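Local coordinates for protein cytosolic IMP-GMP specific 5'-nucleotidase (Legionella pneumophila subsp. pneumophila, PDB 4OHF) that probably hydrolyses the 5'-phosphate of purine nucleoside monophosphates such as IMP and GMP in the cytosol, as a magnesium-dependent enzyme of the HAD superfamily, at residues F206-S211 against F240-A245; G272-G277 against K285-D290. All coordinates share one frame; numbering follows the deposited sequence.

Interaction 1. Residues F206-S211 against F240-A245; sequences FILTNS and FVITLA. With PO4 (phosphate ion), chain H.
Leu-208 and Ile-242 lie side by side and point the same way from neighbouring parallel strands of the HAD-type Rossmann-like sheet, the two strands of a beta-alpha-beta unit whose crossover carries helix 213-224. With CG of Leu-208 anti to the backbone N (chi1 -176°), its CD1 reaches across to CB of Ile-242 at 3.7 Å and also touches CB of Ala-245. On the other face of the sheet, CB of Ile-207 packs against CG2 of Val-241, and Ile-207 also touches Leu-220 of the connecting helix. At the start of the pair, Phe-206 and Phe-240 meet through their CB atoms at 3.9 Å; both rings turn away from this contact and converge on Phe-287. Backbone bonds run from Ile-207 N to Phe-240 O, from Ile-242 N to Ile-207 O and from Thr-209 N to Ile-242 O. Past the strand ends, Ala-245 N bonds to Thr-209 O, and Leu-244 N approaches Ser-211 O from above its carbonyl plane, 51° out of it, so the two loops stay joined. The first of these loops supplies part of an anion site. OG1 of Thr-209, anti to its own N (chi1 171°), accepts the N-H of Ser-211 in an ST turn and donates to phosphate O3, while CG2 comes within 3.5 Å of Ile-242 O. Asp-25 N and Lys-247 NZ also bind the ion, and Ser-211 OG is hydrogen-bonded to the magnesium ligand Asp-25. This placement of the threonine matches HAD motif II, consistent with a phosphate, probably from the crystallisation liquor, occupying the position of a substrate phosphate. Asn-210 N gives it a 2.8 Å hydrogen bond to O4 and a weak one, 3.4 Å long, to O1.

Interaction 2. Residues G272-G277 against K285-D290; sequences GPIVPG and KKFTED
Polar contacts centre on the ammonium group of Lys-286, which reaches Gly-272 O at 2.8 Å and forms a salt bridge with OD2 of Asp-290, one turn further along the same helix, at 2.7 Å. The lysine chain is extended up to its last torsion, which turns (chi4 63°) and sets NZ above the Gly-272 carbonyl plane, 44° out of it. The carboxylate, in turn, receives NZ on the syn side of OD2, and Ile-274 N adds a weak hydrogen bond of 3.5 Å to that same oxygen. Lysine and aspartate thus hold each other where both meet the loop backbone. Van der Waals packing accompanies this network: CA and CB of Pro-273 lie against the carboxylate of Asp-290, with CA 3.6 Å from CG. The apolar part belongs to Ile-274, whose CD1 touches CD2 of Phe-287 at 3.7 Å, the two side chains crossing at about a right angle. Phe-257 of strand 257-260 packs on both of them and on Lys-286. Away from the annotated sites, this is structural packing of a connecting loop on helix 284-290, with an i to i+4 Lys-Asp salt bridge on the helix surface.

From the N terminus, strand 204-208 leads through helix 213-224 to strand 240-243, and interaction 1 closes this crossover. The chain then forms strands 257-260 and 267-269 before entering loop 272-277; strand 277-281 and the start of helix 284-290 follow, and interaction 2 closes that shorter excursion. The two contacts are in series, neither nested nor crossed, with centres about 13 Å apart. They nevertheless touch: Val-241 N probably bonds to Gly-277 O, the ring of Phe-240 packs on Val-275 and Pro-276, and Ile-242 meets Phe-287. Together they tie the parallel strands beside the magnesium site to the antiparallel strands 257-260 and 267-269 at one end of the sheet and a helix packed against it.

Interaction 1. Residues F206-S211 against F240-A245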
loop_
_atom_site.group_PDB
_atom_site.type_symbol
_atom_site.label_atom_id
_atom_site.label_comp_id
_atom_site.label_asym_id
_atom_site.label_seq_id
_atom_site.Cartn_x
_atom_site.Cartn_y
_atom_site.Cartn_z
ATOM N N PHE B 206 -22.554 28.577 8.138
ATOM C CA PHE B 206 -21.380 28.584 8.999
ATOM C C PHE B 206 -20.097 28.709 8.188
ATOM O O PHE B 206 -20.041 28.313 7.021
ATOM C CB PHE B 206 -21.349 27.330 9.905
ATOM C CG PHE B 206 -21.112 26.020 9.182
ATOM C CD1 PHE B 206 -19.817 25.493 9.058
ATOM C CD2 PHE B 206 -22.187 25.259 8.717
ATOM C CE1 PHE B 206 -19.603 24.221 8.491
ATOM C CE2 PHE B 206 -21.984 23.985 8.147
ATOM C CZ PHE B 206 -20.686 23.467 8.039
ATOM N N ILE B 207 -19.073 29.285 8.809
ATOM C CA ILE B 207 -17.781 29.453 8.182
ATOM C C ILE B 207 -16.855 28.331 8.632
ATOM O O ILE B 207 -16.855 27.946 9.802
ATOM C CB ILE B 207 -17.161 30.807 8.572
ATOM C CG1 ILE B 207 -17.992 31.935 7.964
ATOM C CG2 ILE B 207 -15.708 30.893 8.088
ATOM C CD1 ILE B 207 -17.499 33.301 8.317
ATOM N N LEU B 208 -16.070 27.799 7.705
ATOM C CA LEU B 208 -15.129 26.727 8.031
ATOM C C LEU B 208 -13.835 27.112 7.309
ATOM O O LEU B 208 -13.634 26.768 6.137
ATOM C CB LEU B 208 -15.661 25.381 7.522
ATOM C CG LEU B 208 -14.888 24.100 7.838
ATOM C CD1 LEU B 208 -14.891 23.858 9.346
ATOM C CD2 LEU B 208 -15.528 22.920 7.114
ATOM N N THR B 209 -12.972 27.837 8.021
ATOM C CA THR B 209 -11.718 28.327 7.458
ATOM C C THR B 209 -10.451 27.763 8.081
ATOM O O THR B 209 -10.432 27.347 9.232
ATOM C CB THR B 209 -11.632 29.862 7.585
ATOM O OG1 THR B 209 -10.327 30.299 7.214
ATOM C CG2 THR B 209 -11.890 30.307 9.025
ATOM N N ASN B 210 -9.371 27.771 7.324
ATOM C CA ASN B 210 -8.103 27.290 7.849
ATOM C C ASN B 210 -7.320 28.460 8.475
ATOM O O ASN B 210 -6.260 28.256 9.050
ATOM C CB ASN B 210 -7.287 26.624 6.734
ATOM C CG ASN B 210 -7.523 25.125 6.648
ATOM O OD1 ASN B 210 -8.510 24.604 7.162
ATOM N ND2 ASN B 210 -6.619 24.427 5.987
ATOM N N SER B 211 -7.851 29.678 8.354
ATOM C CA SER B 211 -7.216 30.879 8.907
ATOM C C SER B 211 -7.594 30.976 10.363
ATOM O O SER B 211 -8.631 30.446 10.767
ATOM C CB SER B 211 -7.717 32.140 8.199
ATOM O OG SER B 211 -7.375 32.123 6.824
ATOM N N PHE B 240 -22.257 29.250 13.155
ATOM C CA PHE B 240 -20.968 28.864 13.723
ATOM C C PHE B 240 -19.876 29.429 12.850
ATOM O O PHE B 240 -20.070 29.681 11.649
ATOM C CB PHE B 240 -20.760 27.352 13.722
ATOM C CG PHE B 240 -21.714 26.601 14.576
ATOM C CD1 PHE B 240 -22.947 26.200 14.074
ATOM C CD2 PHE B 240 -21.371 26.270 15.883
ATOM C CE1 PHE B 240 -23.828 25.472 14.861
ATOM C CE2 PHE B 240 -22.238 25.542 16.686
ATOM C CZ PHE B 240 -23.474 25.141 16.173
ATOM N N VAL B 241 -18.715 29.613 13.449
ATOM C CA VAL B 241 -17.579 30.091 12.701
ATOM C C VAL B 241 -16.414 29.292 13.253
ATOM O O VAL B 241 -15.975 29.516 14.371
ATOM C CB VAL B 241 -17.394 31.639 12.845
ATOM C CG1 VAL B 241 -17.546 32.038 14.270
ATOM C CG2 VAL B 241 -16.028 32.071 12.302
ATOM N N ILE B 242 -15.963 28.324 12.456
ATOM C CA ILE B 242 -14.871 27.424 12.810
ATOM C C ILE B 242 -13.539 27.831 12.157
ATOM O O ILE B 242 -13.401 27.832 10.929
ATOM C CB ILE B 242 -15.240 25.980 12.398
ATOM C CG1 ILE B 242 -16.645 25.649 12.916
ATOM C CG2 ILE B 242 -14.224 25.000 12.946
ATOM C CD1 ILE B 242 -17.164 24.281 12.489
ATOM N N THR B 243 -12.557 28.153 12.997
ATOM C CA THR B 243 -11.246 28.593 12.539
ATOM C C THR B 243 -10.115 27.571 12.724
ATOM O O THR B 243 -10.236 26.633 13.517
ATOM C CB THR B 243 -10.893 29.890 13.234
ATOM O OG1 THR B 243 -10.805 29.664 14.645
ATOM C CG2 THR B 243 -11.983 30.912 12.978
ATOM N N LEU B 244 -9.010 27.776 12.001
ATOM C CA LEU B 244 -7.884 26.845 12.019
ATOM C C LEU B 244 -8.534 25.460 11.928
ATOM O O LEU B 244 -8.226 24.538 12.690
ATOM C CB LEU B 244 -7.065 26.990 13.304
ATOM C CG LEU B 244 -6.001 28.098 13.328
ATOM C CD1 LEU B 244 -5.356 28.157 14.706
ATOM C CD2 LEU B 244 -4.937 27.845 12.263
ATOM N N ALA B 245 -9.457 25.340 10.980
ATOM C CA ALA B 245 -10.201 24.113 10.779
ATOM C C ALA B 245 -9.303 22.935 10.489
ATOM O O ALA B 245 -9.620 21.807 10.838
ATOM C CB ALA B 245 -11.205 24.292 9.652
HETATM P P PO4 H . -9.754 29.091 4.083
HETATM O O1 PO4 H . -8.426 29.579 4.544
HETATM O O2 PO4 H . -9.785 29.027 2.608
HETATM O O3 PO4 H . -10.815 30.021 4.558
HETATM O O4 PO4 H . -9.990 27.729 4.624
#

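Interaction 2. Residues G272-G277 against K285-D290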
loop_
_atom_site.group_PDB
_atom_site.type_symbol
_atom_site.label_atom_id
_atom_site.label_comp_id
_atom_site.label_asym_id
_atom_site.label_seq_id
_atom_site.Cartn_x
_atom_site.Cartn_y
_atom_site.Cartn_z
ATOM N N GLY B 272 -18.882 18.152 25.880
ATOM C CA GLY B 272 -20.286 18.139 25.535
ATOM C C GLY B 272 -20.457 18.652 24.118
ATOM O O GLY B 272 -19.470 18.859 23.413
ATOM N N PRO B 273 -21.701 18.872 23.668
ATOM C CA PRO B 273 -21.969 19.364 22.313
ATOM C C PRO B 273 -21.573 20.825 22.091
ATOM O O PRO B 273 -21.649 21.649 23.005
ATOM C CB PRO B 273 -23.470 19.150 22.171
ATOM C CG PRO B 273 -23.954 19.435 23.560
ATOM C CD PRO B 273 -22.957 18.677 24.409
ATOM N N ILE B 274 -21.147 21.143 20.876
ATOM C CA ILE B 274 -20.771 22.514 20.553
ATOM C C ILE B 274 -22.049 23.303 20.280
ATOM O O ILE B 274 -22.998 22.796 19.684
ATOM C CB ILE B 274 -19.856 22.585 19.306
ATOM C CG1 ILE B 274 -20.560 21.958 18.104
ATOM C CG2 ILE B 274 -18.534 21.873 19.581
ATOM C CD1 ILE B 274 -19.743 22.019 16.836
ATOM N N VAL B 275 -22.073 24.547 20.729
ATOM C CA VAL B 275 -23.241 25.386 20.546
ATOM C C VAL B 275 -22.839 26.596 19.726
ATOM O O VAL B 275 -21.689 27.027 19.773
ATOM C CB VAL B 275 -23.817 25.848 21.915
ATOM C CG1 VAL B 275 -24.439 24.664 22.645
ATOM C CG2 VAL B 275 -22.713 26.464 22.765
ATOM N N PRO B 276 -23.789 27.167 18.977
ATOM C CA PRO B 276 -23.502 28.334 18.147
ATOM C C PRO B 276 -22.430 29.214 18.771
ATOM O O PRO B 276 -22.483 29.531 19.958
ATOM C CB PRO B 276 -24.856 29.022 18.053
ATOM C CG PRO B 276 -25.806 27.849 18.023
ATOM C CD PRO B 276 -25.244 26.934 19.082
ATOM N N GLY B 277 -21.442 29.582 17.963
ATOM C CA GLY B 277 -20.355 30.412 18.449
ATOM C C GLY B 277 -19.100 30.228 17.617
ATOM O O GLY B 277 -19.145 29.673 16.519
ATOM N N LYS B 285 -17.371 14.859 11.884
ATOM C CA LYS B 285 -18.124 13.849 12.609
ATOM C C LYS B 285 -18.849 14.453 13.815
ATOM O O LYS B 285 -20.079 14.399 13.906
ATOM C CB LYS B 285 -17.173 12.740 13.063
ATOM C CG LYS B 285 -17.795 11.671 13.950
ATOM C CD LYS B 285 -18.696 10.726 13.181
ATOM C CE LYS B 285 -18.409 9.261 13.550
ATOM N NZ LYS B 285 -18.435 9.007 15.022
ATOM N N LYS B 286 -18.085 15.045 14.730
ATOM C CA LYS B 286 -18.682 15.638 15.920
ATOM C C LYS B 286 -19.643 16.780 15.615
ATOM O O LYS B 286 -20.680 16.904 16.259
ATOM C CB LYS B 286 -17.592 16.124 16.880
ATOM C CG LYS B 286 -18.138 16.827 18.110
ATOM C CD LYS B 286 -17.130 16.787 19.243
ATOM C CE LYS B 286 -17.445 17.827 20.305
ATOM N NZ LYS B 286 -18.764 17.612 20.976
ATOM N N PHE B 287 -19.294 17.603 14.630
ATOM C CA PHE B 287 -20.114 18.748 14.245
ATOM C C PHE B 287 -21.492 18.302 13.801
ATOM O O PHE B 287 -22.511 18.848 14.225
ATOM C CB PHE B 287 -19.424 19.525 13.112
ATOM C CG PHE B 287 -20.197 20.722 12.628
ATOM C CD1 PHE B 287 -21.185 20.588 11.653
ATOM C CD2 PHE B 287 -19.933 21.994 13.145
ATOM C CE1 PHE B 287 -21.901 21.702 11.195
ATOM C CE2 PHE B 287 -20.641 23.117 12.697
ATOM C CZ PHE B 287 -21.625 22.966 11.719
ATOM N N THR B 288 -21.510 17.299 12.939
ATOM C CA THR B 288 -22.751 16.764 12.408
ATOM C C THR B 288 -23.599 16.103 13.499
ATOM O O THR B 288 -24.833 16.224 13.510
ATOM C CB THR B 288 -22.449 15.752 11.286
ATOM O OG1 THR B 288 -21.674 16.399 10.266
ATOM C CG2 THR B 288 -23.745 15.210 10.677
ATOM N N GLU B 289 -22.941 15.408 14.422
ATOM C CA GLU B 289 -23.660 14.748 15.504
ATOM C C GLU B 289 -24.284 15.778 16.435
ATOM O O GLU B 289 -25.487 15.745 16.688
ATOM C CB GLU B 289 -22.712 13.828 16.283
ATOM C CG GLU B 289 -22.805 12.357 15.890
ATOM C CD GLU B 289 -21.514 11.591 16.141
ATOM O OE1 GLU B 289 -20.874 11.829 17.190
ATOM O OE2 GLU B 289 -21.145 10.742 15.287
ATOM N N ASP B 290 -23.466 16.708 16.923
ATOM C CA ASP B 290 -23.937 17.738 17.837
ATOM C C ASP B 290 -25.034 18.633 17.271
ATOM O O ASP B 290 -25.746 19.281 18.030
ATOM C CB ASP B 290 -22.769 18.595 18.326
ATOM C CG ASP B 290 -21.715 17.778 19.042
ATOM O OD1 ASP B 290 -22.050 16.695 19.565
ATOM O OD2 ASP B 290 -20.553 18.224 19.091
#